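Long-range contact in arginine decarboxylase (Campylobacter jejuni subsp. jejuni, PDB 3NZP), which probably catalyses the pyridoxal-phosphate-dependent decarboxylation of arginine to agmatine, a step of polyamine and spermidine biosynthesis: residues T156-D168 with G205-L218. Numbering follows the deposited sequence.
Sequences TIEGLNELEAIID and GLTSTELIEAVNLL
Leucine-rich faces of two neighbouring outer helices of the pyridoxal-binding α/β (TIM) barrel, 160-168 and 208-218, pack almost parallel, at 8° with axes 10.5 Å apart. Parallel strands 152-157 and 179-183 lie next to each other in the barrel wall beneath them, and each helix follows one of these strands in the chain. Leu160 reaches across with both methyls: CD1 comes 3.7 Å from Leu206 CD2 and also lies against Glu210 CB and Ala214 CB, while CD2 lies against Glu213 from CB to the carboxylate, nearest OE1, the two side chains crossing at about a right angle. The same Leu206 methyl sits 3.5 Å from Gly159 CA, at the N-cap of helix 160-168.

With CG anti to the backbone N (chi1 -176°), the branch of Leu163, one turn on, is directed at helix 208-218, and its two methyls part there. CD2 packs on Ala214, and CD1 meets Leu218 CD2 at 3.6 Å, near Ile180 of the barrel wall. Ile167 CD1 extends the row to Leu217 CB, 4.1 Å away. The chain of Glu164, bent at chi2, brings OE2 to the methyl CD1 of Leu217.

At the barrel end, a water donates to Glu158 O (3.0 Å) and, weakly, to Gly205 O. Thr207 and Glu210 form a capping box at the start of helix 208-218: Glu210 N bonds to Thr207 OG1 at 3.0 Å, and Thr207 N donates to Glu210 OE2 from above the carboxylate plane. Glu158, its side chain about 7 Å from the bound cofactor, forms a salt bridge with Arg183 through OE1, whereas Glu213 pairs with Lys348 of the second subunit.

No direct hydrogen bond joins the two segments, so cohesion here rests mainly on apolar contact, while the carboxylates of Glu158 and Glu213 find charged partners outside them.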
ATOM      1  N   THR B 156     -14.687 -14.889 -18.884  1.00 26.71           N
ATOM      2  CA  THR B 156     -15.489 -15.314 -17.749  1.00 27.45           C
ATOM      3  C   THR B 156     -16.490 -14.220 -17.341  1.00 31.10           C
ATOM      4  O   THR B 156     -16.087 -13.140 -16.903  1.00 32.60           O
ATOM      5  CB  THR B 156     -14.586 -15.658 -16.553  1.00 28.68           C
ATOM      6  OG1 THR B 156     -13.710 -16.733 -16.906  1.00 31.29           O
ATOM      7  CG2 THR B 156     -15.418 -16.063 -15.361  1.00 38.86           C
ATOM      8  N   ILE B 157     -17.786 -14.508 -17.492  1.00 31.19           N
ATOM      9  CA  ILE B 157     -18.862 -13.568 -17.150  1.00 39.42           C
ATOM     10  C   ILE B 157     -19.032 -13.399 -15.640  1.00 40.01           C
ATOM     11  O   ILE B 157     -19.050 -14.376 -14.898  1.00 40.41           O
ATOM     12  CB  ILE B 157     -20.239 -14.034 -17.746  1.00 42.28           C
ATOM     13  CG1 ILE B 157     -20.308 -13.680 -19.223  1.00 49.37           C
ATOM     14  CG2 ILE B 157     -21.403 -13.365 -17.040  1.00 41.49           C
ATOM     15  CD1 ILE B 157     -19.360 -14.473 -20.059  1.00 66.19           C
ATOM     16  N   GLU B 158     -19.172 -12.154 -15.198  1.00 40.32           N
ATOM     17  CA  GLU B 158     -19.347 -11.855 -13.784  1.00 41.38           C
ATOM     18  C   GLU B 158     -20.828 -11.603 -13.502  1.00 41.26           C
ATOM     19  O   GLU B 158     -21.278 -11.724 -12.367  1.00 43.19           O
ATOM     20  CB  GLU B 158     -18.544 -10.612 -13.413  1.00 48.44           C
ATOM     21  CG  GLU B 158     -17.087 -10.659 -13.835  1.00 66.07           C
ATOM     22  CD  GLU B 158     -16.294 -11.689 -13.060  1.00 72.52           C
ATOM     23  OE1 GLU B 158     -16.478 -11.743 -11.827  1.00 85.62           O
ATOM     24  OE2 GLU B 158     -15.489 -12.431 -13.674  1.00 65.71           O
ATOM     25  N   GLY B 159     -21.571 -11.241 -14.545  1.00 42.71           N
ATOM     26  CA  GLY B 159     -22.995 -10.974 -14.417  1.00 39.20           C
ATOM     27  C   GLY B 159     -23.739 -11.146 -15.737  1.00 40.48           C
ATOM     28  O   GLY B 159     -23.150 -10.996 -16.810  1.00 37.62           O
ATOM     29  N   LEU B 160     -25.033 -11.464 -15.663  1.00 42.68           N
ATOM     30  CA  LEU B 160     -25.855 -11.652 -16.865  1.00 40.12           C
ATOM     31  C   LEU B 160     -25.658 -10.546 -17.889  1.00 43.32           C
ATOM     32  O   LEU B 160     -25.584 -10.792 -19.097  1.00 43.91           O
ATOM     33  CB  LEU B 160     -27.329 -11.743 -16.493  1.00 27.87           C
ATOM     34  CG  LEU B 160     -27.884 -13.170 -16.427  1.00 39.00           C
ATOM     35  CD1 LEU B 160     -26.982 -14.063 -15.583  1.00 54.31           C
ATOM     36  CD2 LEU B 160     -29.273 -13.125 -15.837  1.00 39.07           C
ATOM     37  N   ASN B 161     -25.570  -9.319 -17.394  1.00 45.27           N
ATOM     38  CA  ASN B 161     -25.355  -8.173 -18.249  1.00 44.38           C
ATOM     39  C   ASN B 161     -24.193  -8.371 -19.213  1.00 44.49           C
ATOM     40  O   ASN B 161     -24.323  -8.133 -20.412  1.00 38.17           O
ATOM     41  CB  ASN B 161     -25.103  -6.945 -17.401  1.00 57.11           C
ATOM     42  CG  ASN B 161     -26.021  -5.821 -17.769  1.00 70.58           C
ATOM     43  OD1 ASN B 161     -27.246  -5.915 -17.591  1.00 71.86           O
ATOM     44  ND2 ASN B 161     -25.443  -4.736 -18.306  1.00 82.02           N
ATOM     45  N   GLU B 162     -23.048  -8.789 -18.678  1.00 47.79           N
ATOM     46  CA  GLU B 162     -21.870  -9.027 -19.507  1.00 46.28           C
ATOM     47  C   GLU B 162     -22.144 -10.080 -20.564  1.00 47.52           C
ATOM     48  O   GLU B 162     -21.621 -10.006 -21.680  1.00 47.94           O
ATOM     49  CB  GLU B 162     -20.698  -9.508 -18.669  1.00 46.05           C
ATOM     50  CG  GLU B 162     -20.195  -8.509 -17.683  1.00 64.02           C
ATOM     51  CD  GLU B 162     -18.992  -9.033 -16.903  1.00 74.55           C
ATOM     52  OE1 GLU B 162     -18.443  -8.251 -16.082  1.00 70.77           O
ATOM     53  OE2 GLU B 162     -18.602 -10.217 -17.113  1.00 65.54           O
ATOM     54  N   LEU B 163     -22.959 -11.068 -20.200  1.00 45.22           N
ATOM     55  CA  LEU B 163     -23.289 -12.154 -21.115  1.00 40.64           C
ATOM     56  C   LEU B 163     -24.021 -11.582 -22.310  1.00 44.92           C
ATOM     57  O   LEU B 163     -23.694 -11.874 -23.466  1.00 37.63           O
ATOM     58  CB  LEU B 163     -24.158 -13.199 -20.420  1.00 27.89           C
ATOM     59  CG  LEU B 163     -24.507 -14.452 -21.227  1.00 31.84           C
ATOM     60  CD1 LEU B 163     -23.238 -15.158 -21.702  1.00 23.12           C
ATOM     61  CD2 LEU B 163     -25.358 -15.380 -20.363  1.00 26.27           C
ATOM     62  N   GLU B 164     -25.009 -10.750 -22.024  1.00 47.92           N
ATOM     63  CA  GLU B 164     -25.790 -10.114 -23.075  1.00 50.22           C
ATOM     64  C   GLU B 164     -24.862  -9.344 -24.002  1.00 45.02           C
ATOM     65  O   GLU B 164     -24.945  -9.467 -25.219  1.00 45.84           O
ATOM     66  CB  GLU B 164     -26.808  -9.182 -22.439  1.00 51.15           C
ATOM     67  CG  GLU B 164     -27.520  -9.848 -21.288  1.00 62.03           C
ATOM     68  CD  GLU B 164     -29.009  -9.744 -21.419  1.00 66.05           C
ATOM     69  OE1 GLU B 164     -29.508  -8.602 -21.473  1.00 74.21           O
ATOM     70  OE2 GLU B 164     -29.678 -10.795 -21.477  1.00 73.02           O
ATOM     71  N   ALA B 165     -23.972  -8.555 -23.414  1.00 43.19           N
ATOM     72  CA  ALA B 165     -23.019  -7.782 -24.194  1.00 38.87           C
ATOM     73  C   ALA B 165     -22.273  -8.683 -25.177  1.00 37.89           C
ATOM     74  O   ALA B 165     -22.154  -8.359 -26.354  1.00 36.34           O
ATOM     75  CB  ALA B 165     -22.032  -7.096 -23.266  1.00 40.91           C
ATOM     76  N   ILE B 166     -21.770  -9.813 -24.690  1.00 33.84           N
ATOM     77  CA  ILE B 166     -21.050 -10.738 -25.550  1.00 31.45           C
ATOM     78  C   ILE B 166     -21.951 -11.221 -26.676  1.00 38.91           C
ATOM     79  O   ILE B 166     -21.588 -11.154 -27.852  1.00 40.87           O
ATOM     80  CB  ILE B 166     -20.558 -11.956 -24.765  1.00 31.24           C
ATOM     81  CG1 ILE B 166     -19.537 -11.512 -23.727  1.00 27.81           C
ATOM     82  CG2 ILE B 166     -19.942 -12.979 -25.705  1.00 16.37           C
ATOM     83  CD1 ILE B 166     -18.930 -12.651 -22.990  1.00 31.90           C
ATOM     84  N   ILE B 167     -23.131 -11.712 -26.309  1.00 46.13           N
ATOM     85  CA  ILE B 167     -24.104 -12.209 -27.279  1.00 44.80           C
ATOM     86  C   ILE B 167     -24.297 -11.192 -28.399  1.00 45.08           C
ATOM     87  O   ILE B 167     -24.283 -11.547 -29.578  1.00 46.27           O
ATOM     88  CB  ILE B 167     -25.457 -12.489 -26.595  1.00 40.59           C
ATOM     89  CG1 ILE B 167     -25.323 -13.725 -25.703  1.00 35.77           C
ATOM     90  CG2 ILE B 167     -26.536 -12.682 -27.631  1.00 35.83           C
ATOM     91  CD1 ILE B 167     -26.516 -13.978 -24.816  1.00 33.92           C
ATOM     92  N   ASP B 168     -24.473  -9.930 -28.024  1.00 44.72           N
ATOM     93  CA  ASP B 168     -24.652  -8.864 -28.994  1.00 46.35           C
ATOM     94  C   ASP B 168     -23.472  -8.706 -29.910  1.00 47.03           C
ATOM     95  O   ASP B 168     -23.592  -8.910 -31.110  1.00 52.19           O
ATOM     96  CB  ASP B 168     -24.896  -7.538 -28.295  1.00 51.56           C
ATOM     97  CG  ASP B 168     -26.273  -7.453 -27.711  1.00 75.76           C
ATOM     98  OD1 ASP B 168     -26.931  -8.519 -27.630  1.00 80.94           O
ATOM     99  OD2 ASP B 168     -26.695  -6.332 -27.327  1.00 88.57           O
ATOM    100  N   GLY B 205     -20.319 -13.124  -8.751  1.00 63.27           N
ATOM    101  CA  GLY B 205     -20.593 -14.364  -9.452  1.00 55.89           C
ATOM    102  C   GLY B 205     -22.079 -14.478  -9.734  1.00 52.00           C
ATOM    103  O   GLY B 205     -22.863 -13.632  -9.306  1.00 49.54           O
ATOM    104  N   LEU B 206     -22.473 -15.520 -10.454  1.00 45.21           N
ATOM    105  CA  LEU B 206     -23.871 -15.702 -10.789  1.00 38.92           C
ATOM    106  C   LEU B 206     -24.572 -16.605  -9.786  1.00 35.22           C
ATOM    107  O   LEU B 206     -24.028 -17.628  -9.389  1.00 33.09           O
ATOM    108  CB  LEU B 206     -23.993 -16.297 -12.189  1.00 36.52           C
ATOM    109  CG  LEU B 206     -23.357 -15.522 -13.332  1.00 29.07           C
ATOM    110  CD1 LEU B 206     -23.546 -16.311 -14.612  1.00 38.38           C
ATOM    111  CD2 LEU B 206     -23.985 -14.152 -13.464  1.00 39.24           C
ATOM    112  N   THR B 207     -25.777 -16.224  -9.381  1.00 30.53           N
ATOM    113  CA  THR B 207     -26.537 -17.029  -8.436  1.00 38.62           C
ATOM    114  C   THR B 207     -27.056 -18.265  -9.160  1.00 42.21           C
ATOM    115  O   THR B 207     -26.961 -18.357 -10.381  1.00 46.10           O
ATOM    116  CB  THR B 207     -27.727 -16.255  -7.881  1.00 42.35           C
ATOM    117  OG1 THR B 207     -28.752 -16.167  -8.882  1.00 45.36           O
ATOM    118  CG2 THR B 207     -27.294 -14.860  -7.493  1.00 39.92           C
ATOM    119  N   SER B 208     -27.614 -19.212  -8.413  1.00 45.02           N
ATOM    120  CA  SER B 208     -28.121 -20.435  -9.023  1.00 44.97           C
ATOM    121  C   SER B 208     -29.207 -20.113 -10.039  1.00 37.45           C
ATOM    122  O   SER B 208     -29.231 -20.664 -11.137  1.00 35.23           O
ATOM    123  CB  SER B 208     -28.658 -21.396  -7.952  1.00 43.45           C
ATOM    124  OG  SER B 208     -29.663 -20.791  -7.154  1.00 57.68           O
ATOM    125  N   THR B 209     -30.100 -19.207  -9.681  1.00 35.38           N
ATOM    126  CA  THR B 209     -31.166 -18.844 -10.585  1.00 35.38           C
ATOM    127  C   THR B 209     -30.584 -18.091 -11.791  1.00 38.67           C
ATOM    128  O   THR B 209     -31.011 -18.305 -12.930  1.00 36.66           O
ATOM    129  CB  THR B 209     -32.262 -18.026  -9.830  1.00 32.59           C
ATOM    130  OG1 THR B 209     -32.507 -16.791 -10.514  1.00 36.09           O
ATOM    131  CG2 THR B 209     -31.834 -17.767  -8.371  1.00 32.60           C
ATOM    132  N   GLU B 210     -29.588 -17.236 -11.555  1.00 42.71           N
ATOM    133  CA  GLU B 210     -28.956 -16.494 -12.656  1.00 43.02           C
ATOM    134  C   GLU B 210     -28.211 -17.433 -13.599  1.00 42.43           C
ATOM    135  O   GLU B 210     -28.208 -17.229 -14.812  1.00 40.82           O
ATOM    136  CB  GLU B 210     -27.985 -15.447 -12.122  1.00 31.17           C
ATOM    137  CG  GLU B 210     -28.666 -14.229 -11.570  1.00 43.28           C
ATOM    138  CD  GLU B 210     -27.705 -13.301 -10.863  1.00 46.46           C
ATOM    139  OE1 GLU B 210     -28.157 -12.234 -10.394  1.00 47.25           O
ATOM    140  OE2 GLU B 210     -26.499 -13.639 -10.773  1.00 47.33           O
ATOM    141  N   LEU B 211     -27.574 -18.460 -13.039  1.00 41.12           N
ATOM    142  CA  LEU B 211     -26.846 -19.431 -13.844  1.00 35.06           C
ATOM    143  C   LEU B 211     -27.784 -20.120 -14.815  1.00 36.10           C
ATOM    144  O   LEU B 211     -27.418 -20.380 -15.956  1.00 41.39           O
ATOM    145  CB  LEU B 211     -26.186 -20.484 -12.965  1.00 29.67           C
ATOM    146  CG  LEU B 211     -24.938 -20.076 -12.205  1.00 25.19           C
ATOM    147  CD1 LEU B 211     -24.572 -21.189 -11.255  1.00 33.05           C
ATOM    148  CD2 LEU B 211     -23.792 -19.804 -13.170  1.00 27.65           C
ATOM    149  N   ILE B 212     -28.991 -20.432 -14.367  1.00 33.91           N
ATOM    150  CA  ILE B 212     -29.942 -21.077 -15.252  1.00 40.18           C
ATOM    151  C   ILE B 212     -30.277 -20.103 -16.389  1.00 40.46           C
ATOM    152  O   ILE B 212     -30.174 -20.459 -17.557  1.00 38.96           O
ATOM    153  CB  ILE B 212     -31.232 -21.488 -14.498  1.00 41.39           C
ATOM    154  CG1 ILE B 212     -30.893 -22.506 -13.405  1.00 37.02           C
ATOM    155  CG2 ILE B 212     -32.215 -22.122 -15.459  1.00 40.28           C
ATOM    156  CD1 ILE B 212     -32.082 -22.900 -12.566  1.00 40.40           C
ATOM    157  N   GLU B 213     -30.649 -18.872 -16.054  1.00 37.05           N
ATOM    158  CA  GLU B 213     -30.962 -17.895 -17.085  1.00 38.24           C
ATOM    159  C   GLU B 213     -29.799 -17.813 -18.056  1.00 41.42           C
ATOM    160  O   GLU B 213     -29.986 -17.795 -19.277  1.00 41.13           O
ATOM    161  CB  GLU B 213     -31.201 -16.525 -16.460  1.00 43.91           C
ATOM    162  CG  GLU B 213     -32.328 -16.522 -15.466  1.00 55.40           C
ATOM    163  CD  GLU B 213     -32.566 -15.163 -14.855  1.00 61.17           C
ATOM    164  OE1 GLU B 213     -32.905 -14.218 -15.605  1.00 59.56           O
ATOM    165  OE2 GLU B 213     -32.413 -15.045 -13.620  1.00 72.60           O
ATOM    166  N   ALA B 214     -28.592 -17.764 -17.501  1.00 43.81           N
ATOM    167  CA  ALA B 214     -27.383 -17.681 -18.306  1.00 40.47           C
ATOM    168  C   ALA B 214     -27.373 -18.793 -19.353  1.00 40.33           C
ATOM    169  O   ALA B 214     -27.094 -18.543 -20.522  1.00 42.69           O
ATOM    170  CB  ALA B 214     -26.164 -17.782 -17.419  1.00 31.40           C
ATOM    171  N   VAL B 215     -27.686 -20.015 -18.932  1.00 36.97           N
ATOM    172  CA  VAL B 215     -27.701 -21.144 -19.853  1.00 36.80           C
ATOM    173  C   VAL B 215     -28.796 -21.002 -20.892  1.00 38.40           C
ATOM    174  O   VAL B 215     -28.591 -21.314 -22.062  1.00 41.62           O
ATOM    175  CB  VAL B 215     -27.884 -22.478 -19.117  1.00 33.93           C
ATOM    176  CG1 VAL B 215     -28.182 -23.596 -20.102  1.00 21.18           C
ATOM    177  CG2 VAL B 215     -26.632 -22.797 -18.341  1.00 32.50           C
ATOM    178  N   ASN B 216     -29.964 -20.537 -20.477  1.00 36.93           N
ATOM    179  CA  ASN B 216     -31.036 -20.369 -21.436  1.00 41.82           C
ATOM    180  C   ASN B 216     -30.617 -19.340 -22.480  1.00 44.31           C
ATOM    181  O   ASN B 216     -30.716 -19.606 -23.677  1.00 46.58           O
ATOM    182  CB  ASN B 216     -32.337 -19.961 -20.742  1.00 41.04           C
ATOM    183  CG  ASN B 216     -32.923 -21.095 -19.907  1.00 45.49           C
ATOM    184  OD1 ASN B 216     -32.913 -22.259 -20.330  1.00 32.16           O
ATOM    185  ND2 ASN B 216     -33.442 -20.765 -18.727  1.00 47.80           N
ATOM    186  N   LEU B 217     -30.127 -18.181 -22.043  1.00 41.95           N
ATOM    187  CA  LEU B 217     -29.684 -17.162 -22.988  1.00 42.87           C
ATOM    188  C   LEU B 217     -28.722 -17.742 -24.019  1.00 47.17           C
ATOM    189  O   LEU B 217     -28.901 -17.565 -25.224  1.00 51.83           O
ATOM    190  CB  LEU B 217     -28.989 -16.010 -22.272  1.00 40.82           C
ATOM    191  CG  LEU B 217     -29.892 -14.871 -21.808  1.00 40.74           C
ATOM    192  CD1 LEU B 217     -29.059 -13.829 -21.085  1.00 39.64           C
ATOM    193  CD2 LEU B 217     -30.586 -14.264 -22.997  1.00 34.70           C
ATOM    194  N   LEU B 218     -27.689 -18.432 -23.554  1.00 44.53           N
ATOM    195  CA  LEU B 218     -26.735 -19.013 -24.477  1.00 43.90           C
ATOM    196  C   LEU B 218     -27.443 -19.991 -25.396  1.00 47.51           C
ATOM    197  O   LEU B 218     -27.109 -20.116 -26.576  1.00 50.45           O
ATOM    198  CB  LEU B 218     -25.626 -19.738 -23.718  1.00 42.16           C
ATOM    199  CG  LEU B 218     -24.659 -18.835 -22.956  1.00 47.19           C
ATOM    200  CD1 LEU B 218     -23.712 -19.702 -22.164  1.00 42.02           C
ATOM    201  CD2 LEU B 218     -23.891 -17.938 -23.913  1.00 42.99           C
TER
HETATM  202  O   HOH W   1     -22.951 -10.421 -10.300  1.00 27.20           O